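Long-range contacts in periplasmic solute binding protein (PDB 5AFS), which binds zinc or manganese between two lobes and probably delivers the metal to an ABC-type uptake transporter, as related periplasmic solute-binding proteins do: residues Phe11-Asp16 with Asp247-Pro252; Asn60-Glu65 with Pro105-Ser110; Gly242-Asp247 with Leu267-Asp272; Phe168-Gly173 with Phe217-Ser222. All blocks are in the same frame, centred on the assembly; numbering follows the deposited sequence.

Four contacts surround or back the metal site of this cluster 9 solute-binding protein. Along the chain, interactions 2, 4 and 3 follow one another, and interaction 2 and interaction 4 are both nested within the loop closed by interaction 1. Interaction 1 and interaction 3 share Asp247, and their segments alternate. The centres of interactions 3 and 4 lie about 9 Å apart, and both reach the sheet of neighbouring strands 217-221 and 239-244. The centres of interactions 1 and 2 are about 13 Å apart, and those of 1 and 4 about 19 Å. The segments holding His106, Glu172 and Asp247 meet at one zinc ion, and His39 completes the protein ligands.

Interaction 1. Residues Phe11-Asp16 with Asp247-Pro252; sequences FSIIGD and DSLSKP. With ZN (zinc ion), chain G; SO4 (sulfate ion), chain C.
Leu249 points its side chain at the first turn of helix 12-22 and is met there by Ser12, Ile13 and Asp16. Its CG lies 3.5 Å from Ser12 OG. Its two methyls divide: CD1 comes within 3.8 Å of Asp16 CB, while CD2 lies 4.1 Å from Ile13 CG1. The Ile13 and Leu249 side chains cross at a slant. Ser12 also accepts a nearly straight hydrogen bond: Leu249 N donates its N-H to Ser12 OG at 3.1 Å, with an N-H...O angle of 175°. With chi1 at 58°, Ser12 OG sits between its own backbone N and carbonyl carbon and faces the loop. Phe11 occupies the N-cap position of this helix. The contact thus joins a helix start in one lobe to the 247-252 loop that carries a metal ligand, within the two-lobed fold known for ZnuA-type proteins. The Phe11 ring turns its edge to that loop, CE2 lying 3.7 Å from Asp247 O. Asp247 itself points away from the helix and grips the zinc ion with both carboxylate oxygens, OD1 and OD2 each at 2.0 Å. The carboxylate of Asp16 turns elsewhere, and its OD2 accepts a hydrogen bond from Tyr259 N.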
loop_
_atom_site.group_PDB
_atom_site.type_symbol
_atom_site.label_atom_id
_atom_site.label_comp_id
_atom_site.label_asym_id
_atom_site.label_seq_id
_atom_site.Cartn_x
_atom_site.Cartn_y
_atom_site.Cartn_z
ATOM N N PHE A 11 -3.510 8.207 5.272
ATOM C CA PHE A 11 -3.516 8.450 3.825
ATOM C C PHE A 11 -4.656 7.743 3.090
ATOM O O PHE A 11 -5.421 6.997 3.699
ATOM C CB PHE A 11 -2.124 8.162 3.208
ATOM C CG PHE A 11 -1.814 6.701 2.971
ATOM C CD1 PHE A 11 -1.804 5.786 4.017
ATOM C CD2 PHE A 11 -1.458 6.257 1.694
ATOM C CE1 PHE A 11 -1.478 4.455 3.801
ATOM C CE2 PHE A 11 -1.142 4.927 1.470
ATOM C CZ PHE A 11 -1.150 4.022 2.523
ATOM N N SER A 12 -4.763 7.997 1.786
ATOM C CA SER A 12 -5.967 7.673 1.018
ATOM C C SER A 12 -6.335 6.189 1.077
ATOM O O SER A 12 -7.507 5.834 1.163
ATOM C CB SER A 12 -5.823 8.123 -0.453
ATOM O OG SER A 12 -4.691 7.528 -1.099
ATOM N N ILE A 13 -5.340 5.319 1.043
ATOM C CA ILE A 13 -5.614 3.884 1.076
ATOM C C ILE A 13 -6.347 3.493 2.370
ATOM O O ILE A 13 -7.346 2.767 2.332
ATOM C CB ILE A 13 -4.317 3.072 0.863
ATOM C CG1 ILE A 13 -3.847 3.271 -0.584
ATOM C CG2 ILE A 13 -4.524 1.596 1.174
ATOM C CD1 ILE A 13 -2.606 2.507 -0.950
ATOM N N ILE A 14 -5.871 3.994 3.507
ATOM C CA ILE A 14 -6.468 3.648 4.792
ATOM C C ILE A 14 -7.846 4.301 4.932
ATOM O O ILE A 14 -8.789 3.678 5.436
ATOM C CB ILE A 14 -5.516 3.978 5.963
ATOM C CG1 ILE A 14 -4.310 3.032 5.912
ATOM C CG2 ILE A 14 -6.227 3.849 7.303
ATOM C CD1 ILE A 14 -3.213 3.336 6.917
ATOM N N GLY A 15 -7.970 5.536 4.455
ATOM C CA GLY A 15 -9.261 6.226 4.430
ATOM C C GLY A 15 -10.336 5.457 3.696
ATOM O O GLY A 15 -11.450 5.287 4.198
ATOM N N ASP A 16 -9.998 4.966 2.515
ATOM C CA ASP A 16 -10.954 4.226 1.713
ATOM C C ASP A 16 -11.348 2.889 2.380
ATOM O O ASP A 16 -12.524 2.516 2.390
ATOM C CB ASP A 16 -10.409 3.981 0.313
ATOM C CG ASP A 16 -11.386 3.221 -0.547
ATOM O OD1 ASP A 16 -12.417 3.811 -0.937
ATOM O OD2 ASP A 16 -11.137 2.026 -0.800
ATOM N N ASP A 247 1.235 3.790 -4.133
ATOM C CA ASP A 247 1.483 4.681 -2.980
ATOM C C ASP A 247 0.315 5.623 -2.684
ATOM O O ASP A 247 0.287 6.281 -1.650
ATOM C CB ASP A 247 2.781 5.493 -3.178
ATOM C CG ASP A 247 4.035 4.790 -2.621
ATOM O OD1 ASP A 247 3.975 3.803 -1.858
ATOM O OD2 ASP A 247 5.147 5.255 -2.909
ATOM N N SER A 248 -0.654 5.682 -3.587
ATOM C CA SER A 248 -1.784 6.584 -3.443
ATOM C C SER A 248 -2.912 6.093 -4.316
ATOM O O SER A 248 -2.675 5.489 -5.360
ATOM C CB SER A 248 -1.379 7.997 -3.902
ATOM O OG SER A 248 -2.492 8.875 -3.937
ATOM N N LEU A 249 -4.143 6.365 -3.909
ATOM C CA LEU A 249 -5.277 6.186 -4.806
ATOM C C LEU A 249 -5.122 7.179 -5.945
ATOM O O LEU A 249 -4.508 8.233 -5.776
ATOM C CB LEU A 249 -6.595 6.420 -4.076
ATOM C CG LEU A 249 -6.908 5.475 -2.908
ATOM C CD1 LEU A 249 -8.298 5.747 -2.351
ATOM C CD2 LEU A 249 -6.788 4.024 -3.322
ATOM N N SER A 250 -5.644 6.838 -7.115
ATOM C CA SER A 250 -5.687 7.795 -8.218
ATOM C C SER A 250 -6.705 8.874 -7.889
ATOM O O SER A 250 -7.456 8.753 -6.911
ATOM C CB SER A 250 -6.094 7.108 -9.519
ATOM O OG SER A 250 -7.470 6.760 -9.507
ATOM N N LYS A 251 -6.742 9.919 -8.707
ATOM C CA LYS A 251 -7.868 10.853 -8.689
ATOM C C LYS A 251 -9.170 10.080 -8.979
ATOM O O LYS A 251 -9.113 8.955 -9.490
ATOM C CB LYS A 251 -7.650 11.996 -9.689
ATOM C CG LYS A 251 -7.512 11.570 -11.144
ATOM C CD LYS A 251 -7.479 12.761 -12.099
ATOM C CE LYS A 251 -6.073 13.274 -12.373
ATOM N NZ LYS A 251 -5.418 13.904 -11.193
ATOM N N PRO A 252 -10.339 10.666 -8.640
ATOM C CA PRO A 252 -11.619 9.945 -8.744
ATOM C C PRO A 252 -11.968 9.421 -10.140
ATOM O O PRO A 252 -12.585 8.371 -10.258
ATOM C CB PRO A 252 -12.647 10.992 -8.284
ATOM C CG PRO A 252 -11.863 11.894 -7.374
ATOM C CD PRO A 252 -10.529 12.009 -8.051
HETATM ZN ZN ZN G . 5.994 3.978 -1.585
HETATM S S SO4 C . -3.935 9.954 -11.376
HETATM O O1 SO4 C . -4.372 10.115 -9.980
HETATM O O2 SO4 C . -5.026 9.377 -12.198
HETATM O O3 SO4 C . -2.748 9.081 -11.422
HETATM O O4 SO4 C . -3.564 11.282 -11.916
#

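Interaction 2. Residues Asn60-Glu65 with Pro105-Ser110; sequences NGLHLE and PHAWMS. With ZN (zinc ion), chain G.
Asn60 makes the hydrogen bond that joins the two loops. Its ND2 donates to Pro105 O at 3.0 Å, on a lone pair in the carbonyl plane, though the N-H...O angle is a bent 143°. The same ND2 donates to Gly61 O at 3.1 Å. Because Asn60 CG lies opposite the backbone N (chi1 -166°), the amide extends toward the second loop. There it meets Trp108 at the ring edge, with amide and indole planes 80° apart and OD1 3.4 Å from Trp108 CE3. OD1 is hydrogen-bonded to Tyr117.

The apolar contacts centre on Pro105. Its CB lies 4.0 Å from Leu64 CB and 4.3 Å from Leu62 CB, with backbone Leu62 O beside the ring. Leu62 CD1 reaches Ala107 CB at 3.7 Å, and Leu64 CD2 rests obliquely near Trp108 CZ3. Gly61-Leu64 form a type I' turn, which brings both leucines to the proline.

His106, which follows Pro105, binds the zinc ion through NE2 at 2.1 Å, and its ND1 is hydrogen-bonded to Asn104. With both amide hydrogens used, the Asn60 side chain is held in a fixed rotation. The bond to Pro105 O and the ring packing tie the backbone beside His106, probably limiting its movement.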
loop_
_atom_site.group_PDB
_atom_site.type_symbol
_atom_site.label_atom_id
_atom_site.label_comp_id
_atom_site.label_asym_id
_atom_site.label_seq_id
_atom_site.Cartn_x
_atom_site.Cartn_y
_atom_site.Cartn_z
ATOM N N ASN A 60 -0.606 3.611 9.256
ATOM C CA ASN A 60 -0.033 2.414 8.670
ATOM C C ASN A 60 0.991 1.782 9.592
ATOM O O ASN A 60 1.017 0.557 9.769
ATOM C CB ASN A 60 0.641 2.758 7.339
ATOM C CG ASN A 60 0.959 1.529 6.507
ATOM O OD1 ASN A 60 0.068 0.953 5.866
ATOM N ND2 ASN A 60 2.238 1.126 6.496
ATOM N N GLY A 61 1.836 2.618 10.186
ATOM C CA GLY A 61 2.991 2.115 10.911
ATOM C C GLY A 61 4.039 1.674 9.905
ATOM O O GLY A 61 4.066 2.166 8.778
ATOM N N LEU A 62 4.904 0.747 10.312
ATOM C CA LEU A 62 6.054 0.345 9.501
ATOM C C LEU A 62 6.824 1.580 9.010
ATOM O O LEU A 62 7.373 1.595 7.902
ATOM C CB LEU A 62 5.609 -0.548 8.336
ATOM C CG LEU A 62 4.850 -1.816 8.741
ATOM C CD1 LEU A 62 4.351 -2.595 7.535
ATOM C CD2 LEU A 62 5.703 -2.717 9.617
ATOM N N HIS A 63 6.825 2.614 9.857
ATOM C CA HIS A 63 7.534 3.871 9.633
ATOM C C HIS A 63 7.017 4.705 8.472
ATOM O O HIS A 63 7.665 5.680 8.082
ATOM C CB HIS A 63 9.057 3.643 9.500
ATOM C CG HIS A 63 9.706 3.181 10.767
ATOM N ND1 HIS A 63 11.065 3.267 10.984
ATOM C CD2 HIS A 63 9.182 2.628 11.887
ATOM C CE1 HIS A 63 11.349 2.780 12.178
ATOM N NE2 HIS A 63 10.225 2.389 12.749
ATOM N N LEU A 64 5.846 4.365 7.936
ATOM C CA LEU A 64 5.314 5.127 6.805
ATOM C C LEU A 64 5.211 6.605 7.164
ATOM O O LEU A 64 5.591 7.480 6.376
ATOM C CB LEU A 64 3.925 4.615 6.387
ATOM C CG LEU A 64 3.327 5.392 5.215
ATOM C CD1 LEU A 64 4.144 5.161 3.949
ATOM C CD2 LEU A 64 1.870 5.032 4.997
ATOM N N GLU A 65 4.686 6.870 8.358
ATOM C CA GLU A 65 4.379 8.223 8.780
ATOM C C GLU A 65 5.508 8.877 9.591
ATOM O O GLU A 65 5.293 9.925 10.210
ATOM C CB GLU A 65 3.080 8.229 9.601
ATOM C CG GLU A 65 1.831 7.831 8.823
ATOM C CD GLU A 65 1.525 6.334 8.864
ATOM O OE1 GLU A 65 2.271 5.562 9.503
ATOM O OE2 GLU A 65 0.514 5.933 8.250
ATOM N N PRO A 105 7.393 -0.161 4.237
ATOM C CA PRO A 105 6.036 0.148 4.699
ATOM C C PRO A 105 4.864 -0.378 3.861
ATOM O O PRO A 105 3.726 -0.298 4.315
ATOM C CB PRO A 105 6.013 1.672 4.683
ATOM C CG PRO A 105 6.975 2.045 3.607
ATOM C CD PRO A 105 8.051 1.012 3.633
ATOM N N HIS A 106 5.126 -0.918 2.675
ATOM C CA HIS A 106 4.066 -1.153 1.667
ATOM C C HIS A 106 3.273 -2.457 1.868
ATOM O O HIS A 106 2.996 -3.187 0.908
ATOM C CB HIS A 106 4.678 -1.146 0.256
ATOM C CG HIS A 106 5.426 0.109 -0.086
ATOM N ND1 HIS A 106 6.800 0.199 -0.012
ATOM C CD2 HIS A 106 4.996 1.312 -0.536
ATOM C CE1 HIS A 106 7.183 1.409 -0.386
ATOM N NE2 HIS A 106 6.107 2.101 -0.717
ATOM N N ALA A 107 2.879 -2.726 3.104
ATOM C CA ALA A 107 2.210 -3.972 3.468
ATOM C C ALA A 107 0.825 -4.174 2.844
ATOM O O ALA A 107 0.360 -5.296 2.737
ATOM C CB ALA A 107 2.121 -4.081 4.981
ATOM N N TRP A 108 0.185 -3.093 2.429
ATOM C CA TRP A 108 -1.152 -3.142 1.849
ATOM C C TRP A 108 -1.206 -3.778 0.444
ATOM O O TRP A 108 -2.301 -4.089 -0.041
ATOM C CB TRP A 108 -1.766 -1.726 1.806
ATOM C CG TRP A 108 -1.015 -0.776 0.921
ATOM C CD1 TRP A 108 -1.143 -0.644 -0.426
ATOM C CD2 TRP A 108 -0.013 0.167 1.325
ATOM N NE1 TRP A 108 -0.284 0.321 -0.892
ATOM C CE2 TRP A 108 0.427 0.832 0.161
ATOM C CE3 TRP A 108 0.558 0.508 2.552
ATOM C CZ2 TRP A 108 1.403 1.832 0.187
ATOM C CZ3 TRP A 108 1.537 1.501 2.579
ATOM C CH2 TRP A 108 1.943 2.153 1.398
ATOM N N MET A 109 -0.049 -3.948 -0.208
ATOM C CA MET A 109 0.018 -4.608 -1.525
ATOM C C MET A 109 0.111 -6.118 -1.317
ATOM O O MET A 109 1.158 -6.733 -1.526
ATOM C CB MET A 109 1.223 -4.121 -2.342
ATOM C CG MET A 109 1.229 -2.635 -2.663
ATOM S SD MET A 109 -0.231 -2.037 -3.527
ATOM C CE MET A 109 -0.182 -3.056 -5.011
ATOM N N SER A 110 -0.998 -6.695 -0.877
ATOM C CA SER A 110 -1.076 -8.093 -0.484
ATOM C C SER A 110 -2.528 -8.435 -0.188
ATOM O O SER A 110 -3.221 -7.676 0.490
ATOM C CB SER A 110 -0.230 -8.351 0.758
ATOM O OG SER A 110 -0.677 -9.491 1.489
HETATM ZN ZN ZN G . 5.994 3.978 -1.585
#

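Interaction 3. Residues Gly242-Asp247 with Leu267-Asp272; sequences GVLYVD and LTKIVD. With ZN (zinc ion), chain G; SO4 (sulfate ion), chain C.
Lys269 lies against the end of strand 239-244 with its aliphatic chain. Its CG stands opposite the backbone N (chi1 -170°), and the chain runs extended out to CE, and only NZ turns off. CB starts 4.0 Å from Leu244 CD2. CG stays beside the same methyl at 4.1 Å, as the two side chains pass each other at a slant. Further out, CD comes to 3.5 Å from Val243 O. CE then rests against Gly242, 3.8 Å from its CA, and 3.7 Å from Val243 N. At chi4 (67°) the chain turns, and NZ heads away from the strand backbone. The close approach of CE is possible because Gly242 carries no side chain on the face it turns to the helix.

On the next residue of the helix, Ile270 CG1 meets Leu244 CD2 at 4.2 Å. One leucine methyl therefore touches two consecutive helix residues. No hydrogen bond crosses, so the contact rests on van der Waals packing, partly of lysine methylenes on strand backbone. Beyond the strand, Tyr245 OH donates to a sulfate oxygen, O3, at 2.9 Å, and Val246 O accepts from Trp108 NE1.

The axes of strand 242-244 and helix 267-272 approach to 8.9 Å at 144°. The C-terminal helix thus runs roughly antiparallel to the strand it covers. Such a helix packed on a parallel beta-sheet belongs to the alpha/beta lobes of cluster 9 solute-binding proteins.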
loop_
_atom_site.group_PDB
_atom_site.type_symbol
_atom_site.label_atom_id
_atom_site.label_comp_id
_atom_site.label_asym_id
_atom_site.label_seq_id
_atom_site.Cartn_x
_atom_site.Cartn_y
_atom_site.Cartn_z
ATOM N N GLY A 242 5.183 -0.555 -17.897
ATOM C CA GLY A 242 4.158 0.461 -17.651
ATOM C C GLY A 242 4.045 0.875 -16.190
ATOM O O GLY A 242 4.918 0.559 -15.375
ATOM N N VAL A 243 2.956 1.576 -15.872
ATOM C CA VAL A 243 2.787 2.260 -14.597
ATOM C C VAL A 243 1.832 1.494 -13.681
ATOM O O VAL A 243 0.692 1.207 -14.055
ATOM C CB VAL A 243 2.277 3.717 -14.774
ATOM C CG1 VAL A 243 2.044 4.376 -13.425
ATOM C CG2 VAL A 243 3.268 4.570 -15.569
ATOM N N LEU A 244 2.315 1.168 -12.479
ATOM C CA LEU A 244 1.484 0.598 -11.407
ATOM C C LEU A 244 1.042 1.668 -10.400
ATOM O O LEU A 244 1.707 2.700 -10.236
ATOM C CB LEU A 244 2.250 -0.485 -10.651
ATOM C CG LEU A 244 2.888 -1.607 -11.474
ATOM C CD1 LEU A 244 3.681 -2.531 -10.567
ATOM C CD2 LEU A 244 1.848 -2.379 -12.252
ATOM N N TYR A 245 -0.075 1.398 -9.721
ATOM C CA TYR A 245 -0.577 2.247 -8.645
ATOM C C TYR A 245 -0.351 1.549 -7.315
ATOM O O TYR A 245 -0.876 0.451 -7.089
ATOM C CB TYR A 245 -2.070 2.542 -8.835
ATOM C CG TYR A 245 -2.338 3.600 -9.875
ATOM C CD1 TYR A 245 -2.351 3.291 -11.231
ATOM C CD2 TYR A 245 -2.563 4.918 -9.502
ATOM C CE1 TYR A 245 -2.587 4.270 -12.183
ATOM C CE2 TYR A 245 -2.797 5.898 -10.444
ATOM C CZ TYR A 245 -2.813 5.568 -11.781
ATOM O OH TYR A 245 -3.047 6.554 -12.711
ATOM N N VAL A 246 0.434 2.183 -6.442
ATOM C CA VAL A 246 0.802 1.588 -5.146
ATOM C C VAL A 246 0.790 2.551 -3.947
ATOM O O VAL A 246 0.402 2.153 -2.848
ATOM C CB VAL A 246 2.196 0.897 -5.190
ATOM C CG1 VAL A 246 2.211 -0.226 -6.212
ATOM C CG2 VAL A 246 3.310 1.905 -5.483
ATOM N N ASP A 247 1.235 3.790 -4.133
ATOM C CA ASP A 247 1.483 4.681 -2.980
ATOM C C ASP A 247 0.315 5.623 -2.684
ATOM O O ASP A 247 0.287 6.281 -1.650
ATOM C CB ASP A 247 2.781 5.493 -3.178
ATOM C CG ASP A 247 4.035 4.790 -2.621
ATOM O OD1 ASP A 247 3.975 3.803 -1.858
ATOM O OD2 ASP A 247 5.147 5.255 -2.909
ATOM N N LEU A 267 -2.456 -5.484 -9.921
ATOM C CA LEU A 267 -2.266 -6.928 -10.107
ATOM C C LEU A 267 -2.671 -7.367 -11.506
ATOM O O LEU A 267 -2.060 -8.268 -12.072
ATOM C CB LEU A 267 -3.039 -7.748 -9.072
ATOM C CG LEU A 267 -2.337 -7.971 -7.732
ATOM C CD1 LEU A 267 -1.789 -6.683 -7.126
ATOM C CD2 LEU A 267 -3.298 -8.646 -6.761
ATOM N N THR A 268 -3.710 -6.754 -12.058
ATOM C CA THR A 268 -4.107 -7.058 -13.432
ATOM C C THR A 268 -2.980 -6.739 -14.377
ATOM O O THR A 268 -2.653 -7.528 -15.283
ATOM C CB THR A 268 -5.344 -6.260 -13.862
ATOM O OG1 THR A 268 -6.473 -6.740 -13.137
ATOM C CG2 THR A 268 -5.600 -6.425 -15.349
ATOM N N LYS A 269 -2.382 -5.575 -14.170
ATOM C CA LYS A 269 -1.311 -5.149 -15.040
ATOM C C LYS A 269 -0.110 -6.066 -14.898
ATOM O O LYS A 269 0.537 -6.380 -15.888
ATOM C CB LYS A 269 -0.931 -3.709 -14.768
ATOM C CG LYS A 269 0.001 -3.157 -15.815
ATOM C CD LYS A 269 -0.113 -1.652 -15.907
ATOM C CE LYS A 269 0.782 -1.142 -17.006
ATOM N NZ LYS A 269 0.342 -1.557 -18.361
ATOM N N ILE A 270 0.169 -6.516 -13.675
ATOM C CA ILE A 270 1.246 -7.476 -13.455
ATOM C C ILE A 270 0.945 -8.800 -14.163
ATOM O O ILE A 270 1.815 -9.314 -14.863
ATOM C CB ILE A 270 1.528 -7.729 -11.956
ATOM C CG1 ILE A 270 2.123 -6.480 -11.303
ATOM C CG2 ILE A 270 2.492 -8.888 -11.784
ATOM C CD1 ILE A 270 1.927 -6.427 -9.806
ATOM N N VAL A 271 -0.259 -9.359 -13.993
ATOM C CA VAL A 271 -0.563 -10.642 -14.661
ATOM C C VAL A 271 -0.450 -10.526 -16.169
ATOM O O VAL A 271 0.047 -11.432 -16.816
ATOM C CB VAL A 271 -1.971 -11.264 -14.412
ATOM C CG1 VAL A 271 -1.908 -12.338 -13.380
ATOM C CG2 VAL A 271 -3.026 -10.255 -14.061
ATOM N N ASP A 272 -0.942 -9.420 -16.711
ATOM C CA ASP A 272 -0.968 -9.208 -18.151
ATOM C C ASP A 272 0.414 -9.042 -18.786
ATOM O O ASP A 272 0.507 -9.058 -20.006
ATOM C CB ASP A 272 -1.876 -8.021 -18.500
ATOM C CG ASP A 272 -3.351 -8.327 -18.273
ATOM O OD1 ASP A 272 -3.698 -9.501 -18.049
ATOM O OD2 ASP A 272 -4.174 -7.396 -18.313
HETATM ZN ZN ZN G . 5.994 3.978 -1.585
HETATM S S SO4 C . -3.935 9.954 -11.376
HETATM O O1 SO4 C . -4.372 10.115 -9.980
HETATM O O2 SO4 C . -5.026 9.377 -12.198
HETATM O O3 SO4 C . -2.748 9.081 -11.422
HETATM O O4 SO4 C . -3.564 11.282 -11.916
#

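Interaction 4. Residues Phe168-Gly173 with Phe217-Ser222; sequences FVTSEG and FIFSES. With ZN (zinc ion), chain G.
Strands 167-170 and 217-221 of the alpha/beta lobe that supplies Glu172 run in the same general direction but splay by 48°, and the chain turns a corner at Ser171. Phe219 N donates to Val169 O at 3.0 Å. Water 1 links Val169 N to Phe217 O. Val169 CG1 packs on Ile218 CD1 at 3.7 Å, the side chains meeting at a slant. At the corner, Ser171 OG donates to Phe219 O at 2.9 Å, on a lone pair in the carbonyl plane.

The carboxylate of Glu221 spans the next two backbone amides. Its OE2 takes Ser171 N on the syn lone pair at 3.0 Å, and its OE1 takes Glu172 N at 2.9 Å. A bend at chi2 (92°) turns the acid back onto this corner. OE1 is also hydrogen-bonded to Asn224. Glu172 binds the zinc ion through OE2 at 2.0 Å and OE1 at 2.5 Å, and OE2 also accepts from Asn193 N. Water 2 bridges OE1 of both acids, probably easing the repulsion between like charges. This is consistent with Glu221 as a second-shell residue that helps to place Glu172.

Helix 227-236 covers Ser171 and Ile218, while Phe219 packs on Leu244 of strand 239-244 and on Thr273 of helix 259-274.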
loop_
_atom_site.group_PDB
_atom_site.type_symbol
_atom_site.label_atom_id
_atom_site.label_comp_id
_atom_site.label_asym_id
_atom_site.label_seq_id
_atom_site.Cartn_x
_atom_site.Cartn_y
_atom_site.Cartn_z
ATOM N N PHE A 168 8.832 -10.086 -9.520
ATOM C CA PHE A 168 8.219 -8.765 -9.672
ATOM C C PHE A 168 9.363 -7.768 -9.657
ATOM O O PHE A 168 10.049 -7.642 -8.642
ATOM C CB PHE A 168 7.254 -8.421 -8.527
ATOM C CG PHE A 168 6.103 -9.380 -8.357
ATOM C CD1 PHE A 168 5.528 -10.034 -9.448
ATOM C CD2 PHE A 168 5.566 -9.598 -7.090
ATOM C CE1 PHE A 168 4.461 -10.899 -9.268
ATOM C CE2 PHE A 168 4.509 -10.471 -6.905
ATOM C CZ PHE A 168 3.950 -11.121 -7.996
ATOM N N VAL A 169 9.572 -7.070 -10.773
ATOM C CA VAL A 169 10.611 -6.036 -10.860
ATOM C C VAL A 169 9.987 -4.653 -11.048
ATOM O O VAL A 169 9.249 -4.407 -12.005
ATOM C CB VAL A 169 11.635 -6.335 -11.981
ATOM C CG1 VAL A 169 12.792 -5.341 -11.937
ATOM C CG2 VAL A 169 12.177 -7.746 -11.818
ATOM N N THR A 170 10.290 -3.758 -10.115
ATOM C CA THR A 170 9.654 -2.449 -10.059
ATOM C C THR A 170 10.715 -1.375 -9.792
ATOM O O THR A 170 11.894 -1.680 -9.629
ATOM C CB THR A 170 8.596 -2.412 -8.934
ATOM O OG1 THR A 170 9.223 -2.683 -7.676
ATOM C CG2 THR A 170 7.503 -3.445 -9.169
ATOM N N SER A 171 10.293 -0.121 -9.750
ATOM C CA SER A 171 11.199 0.987 -9.471
ATOM C C SER A 171 11.340 1.160 -7.953
ATOM O O SER A 171 12.404 0.893 -7.401
ATOM C CB SER A 171 10.693 2.246 -10.169
ATOM O OG SER A 171 10.647 2.041 -11.572
ATOM N N GLU A 172 10.270 1.577 -7.274
ATOM C CA GLU A 172 10.228 1.522 -5.810
ATOM C C GLU A 172 10.036 0.069 -5.394
ATOM O O GLU A 172 9.419 -0.697 -6.120
ATOM C CB GLU A 172 9.072 2.362 -5.255
ATOM C CG GLU A 172 9.165 2.661 -3.755
ATOM C CD GLU A 172 7.858 3.170 -3.164
ATOM O OE1 GLU A 172 6.783 2.734 -3.620
ATOM O OE2 GLU A 172 7.889 3.995 -2.230
ATOM N N GLY A 173 10.544 -0.302 -4.221
ATOM C CA GLY A 173 10.314 -1.635 -3.655
ATOM C C GLY A 173 8.907 -1.766 -3.071
ATOM O O GLY A 173 8.735 -2.092 -1.897
ATOM N N PHE A 217 10.475 -7.927 -17.743
ATOM C CA PHE A 217 9.710 -6.695 -17.519
ATOM C C PHE A 217 10.142 -5.968 -16.251
ATOM O O PHE A 217 10.495 -6.590 -15.245
ATOM C CB PHE A 217 8.205 -7.002 -17.463
ATOM C CG PHE A 217 7.582 -7.271 -18.815
ATOM C CD1 PHE A 217 7.101 -6.227 -19.595
ATOM C CD2 PHE A 217 7.478 -8.567 -19.304
ATOM C CE1 PHE A 217 6.517 -6.469 -20.833
ATOM C CE2 PHE A 217 6.915 -8.821 -20.550
ATOM C CZ PHE A 217 6.424 -7.771 -21.311
ATOM N N ILE A 218 10.116 -4.642 -16.322
ATOM C CA ILE A 218 10.292 -3.785 -15.153
ATOM C C ILE A 218 9.269 -2.663 -15.230
ATOM O O ILE A 218 9.072 -2.079 -16.291
ATOM C CB ILE A 218 11.730 -3.203 -15.029
ATOM C CG1 ILE A 218 11.820 -2.231 -13.841
ATOM C CG2 ILE A 218 12.158 -2.507 -16.310
ATOM C CD1 ILE A 218 13.238 -1.968 -13.364
ATOM N N PHE A 219 8.626 -2.384 -14.097
ATOM C CA PHE A 219 7.582 -1.365 -13.990
ATOM C C PHE A 219 8.117 -0.101 -13.331
ATOM O O PHE A 219 9.147 -0.137 -12.662
ATOM C CB PHE A 219 6.434 -1.889 -13.122
ATOM C CG PHE A 219 5.756 -3.116 -13.670
ATOM C CD1 PHE A 219 4.734 -3.001 -14.590
ATOM C CD2 PHE A 219 6.134 -4.379 -13.253
ATOM C CE1 PHE A 219 4.102 -4.133 -15.097
ATOM C CE2 PHE A 219 5.510 -5.516 -13.745
ATOM C CZ PHE A 219 4.485 -5.390 -14.669
ATOM N N SER A 220 7.411 1.007 -13.540
ATOM C CA SER A 220 7.484 2.167 -12.654
ATOM C C SER A 220 6.092 2.388 -12.063
ATOM O O SER A 220 5.174 1.593 -12.301
ATOM C CB SER A 220 7.997 3.415 -13.385
ATOM O OG SER A 220 7.059 3.910 -14.316
ATOM N N GLU A 221 5.930 3.450 -11.283
ATOM C CA GLU A 221 4.704 3.630 -10.513
ATOM C C GLU A 221 4.165 5.055 -10.608
ATOM O O GLU A 221 4.850 5.947 -11.116
ATOM C CB GLU A 221 4.943 3.210 -9.061
ATOM C CG GLU A 221 5.387 1.747 -8.908
ATOM C CD GLU A 221 6.903 1.573 -8.898
ATOM O OE1 GLU A 221 7.553 2.275 -8.105
ATOM O OE2 GLU A 221 7.443 0.728 -9.667
ATOM N N SER A 222 2.935 5.260 -10.127
ATOM C CA SER A 222 2.150 6.464 -10.454
ATOM C C SER A 222 2.688 7.772 -9.865
ATOM O O SER A 222 2.306 8.843 -10.325
ATOM C CB SER A 222 0.680 6.288 -10.032
ATOM O OG SER A 222 0.537 6.195 -8.620
HETATM ZN ZN ZN G . 5.994 3.978 -1.585
HETATM O O HOH W 1 8.324 -7.676 -13.214
HETATM O O HOH W 2 6.169 3.650 -6.147
#